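Local coordinates for aminopeptidase C (Lactobacillus rhamnosus, PDB 4K7C), which probably removes amino acids from the N-termini of peptides as a papain-like cysteine aminopeptidase of the bleomycin hydrolase type, at residues V185-R188 against K189-A192. Sequence-based numbering, arbitrary orientation.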
loop_
_atom_site.group_PDB
_atom_site.type_symbol
_atom_site.label_atom_id
_atom_site.label_comp_id
_atom_site.label_asym_id
_atom_site.label_seq_id
_atom_site.Cartn_x
_atom_site.Cartn_y
_atom_site.Cartn_z
ATOM N N VAL A 185 -9.030 -34.777 -31.060
ATOM C CA VAL A 185 -8.164 -35.750 -31.724
ATOM C C VAL A 185 -8.794 -37.154 -31.775
ATOM O O VAL A 185 -8.849 -37.818 -32.825
ATOM C CB VAL A 185 -6.801 -35.911 -31.034
ATOM C CG1 VAL A 185 -5.943 -36.863 -31.836
ATOM C CG2 VAL A 185 -6.028 -34.576 -30.916
ATOM N N THR A 186 -9.293 -37.578 -30.623
ATOM C CA THR A 186 -9.836 -38.907 -30.426
ATOM C C THR A 186 -11.123 -39.027 -31.265
ATOM O O THR A 186 -11.335 -40.039 -31.957
ATOM C CB THR A 186 -10.192 -39.127 -28.945
ATOM O OG1 THR A 186 -9.008 -38.976 -28.129
ATOM C CG2 THR A 186 -10.768 -40.456 -28.712
ATOM N N LEU A 187 -11.947 -38.006 -31.241
ATOM C CA LEU A 187 -13.230 -38.004 -31.988
ATOM C C LEU A 187 -13.025 -38.069 -33.514
ATOM O O LEU A 187 -13.692 -38.901 -34.249
ATOM C CB LEU A 187 -14.138 -36.840 -31.625
ATOM C CG LEU A 187 -14.766 -36.788 -30.211
ATOM C CD1 LEU A 187 -15.483 -35.446 -30.034
ATOM C CD2 LEU A 187 -15.733 -37.920 -29.984
ATOM N N ARG A 188 -12.090 -37.256 -34.036
ATOM C CA ARG A 188 -11.747 -37.361 -35.473
ATOM C C ARG A 188 -11.210 -38.737 -35.860
ATOM O O ARG A 188 -11.532 -39.267 -36.973
ATOM C CB ARG A 188 -10.812 -36.197 -35.951
ATOM C CG ARG A 188 -11.491 -34.813 -35.916
ATOM C CD ARG A 188 -10.590 -33.634 -36.379
ATOM N NE ARG A 188 -10.012 -33.838 -37.727
ATOM C CZ ARG A 188 -10.552 -33.424 -38.857
ATOM N NH1 ARG A 188 -11.658 -32.727 -38.854
ATOM N NH2 ARG A 188 -9.935 -33.674 -40.036
ATOM N N LYS A 189 -10.403 -39.299 -34.992
ATOM C CA LYS A 189 -9.857 -40.615 -35.195
ATOM C C LYS A 189 -10.961 -41.698 -35.273
ATOM O O LYS A 189 -10.999 -42.500 -36.192
ATOM C CB LYS A 189 -8.893 -40.984 -34.086
ATOM C CG LYS A 189 -8.031 -42.089 -34.609
ATOM C CD LYS A 189 -7.332 -42.946 -33.618
ATOM C CE LYS A 189 -6.292 -43.751 -34.444
ATOM N NZ LYS A 189 -6.396 -45.187 -34.091
ATOM N N LEU A 190 -11.856 -41.696 -34.301
ATOM C CA LEU A 190 -13.054 -42.535 -34.325
ATOM C C LEU A 190 -13.823 -42.418 -35.641
ATOM O O LEU A 190 -14.144 -43.444 -36.229
ATOM C CB LEU A 190 -13.984 -42.208 -33.133
ATOM C CG LEU A 190 -13.500 -42.719 -31.776
ATOM C CD1 LEU A 190 -14.240 -42.023 -30.661
ATOM C CD2 LEU A 190 -13.668 -44.217 -31.595
ATOM N N VAL A 191 -14.106 -41.211 -36.116
ATOM C CA VAL A 191 -14.812 -41.060 -37.373
ATOM C C VAL A 191 -13.921 -41.589 -38.536
ATOM O O VAL A 191 -14.442 -42.252 -39.434
ATOM C CB VAL A 191 -15.201 -39.637 -37.634
ATOM C CG1 VAL A 191 -15.738 -39.457 -39.048
ATOM C CG2 VAL A 191 -16.192 -39.137 -36.602
ATOM N N ALA A 192 -12.609 -41.359 -38.492
ATOM C CA ALA A 192 -11.700 -41.875 -39.554
ATOM C C ALA A 192 -11.697 -43.406 -39.600
ATOM O O ALA A 192 -11.595 -44.025 -40.695
ATOM C CB ALA A 192 -10.278 -41.355 -39.366
#
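Leu190 sets CG against the oxygen end of the Thr186 carbonyl, 3.4 Å from Thr186 O and off to one side of the carbonyl plane. Leu190 CG stands beside the backbone N (chi1 -74°), and with the extended chi2 (164°) this brings Leu190 CD1 back along the helix to loose apolar neighbours: Thr186 CG2 at 4.3 Å and Leu187 CD2 at 4.4 Å. The same Thr186 O takes an almost straight hydrogen bond from Leu190 N (2.9 Å, 176° at the hydrogen). Val191 repeats the pattern one residue on: its CG2 lies 3.4 Å from Leu187 O, which accepts the bond from Val191 N. With Lys189 N to Val185 O and Ala192 N to Arg188 O (2.8 Å), these are four successive i to i+4 bonds of the last turns of helix 170-192, a surface helix end far from the centre of the chain. Two flanking helices cover its apolar sides: Leu187 and Val191 pack on Leu116 of helix 96-117, while Leu190 rests on Ile200 and Ala203 of helix 197-219. Arg188, its chain bent at chi3, hydrogen-bonds the carbonyl oxygen of Gln121 through NH2, and its side chain also packs on Tyr357 of the second subunit. Lys189 leads outward to a salt bridge with Asp193.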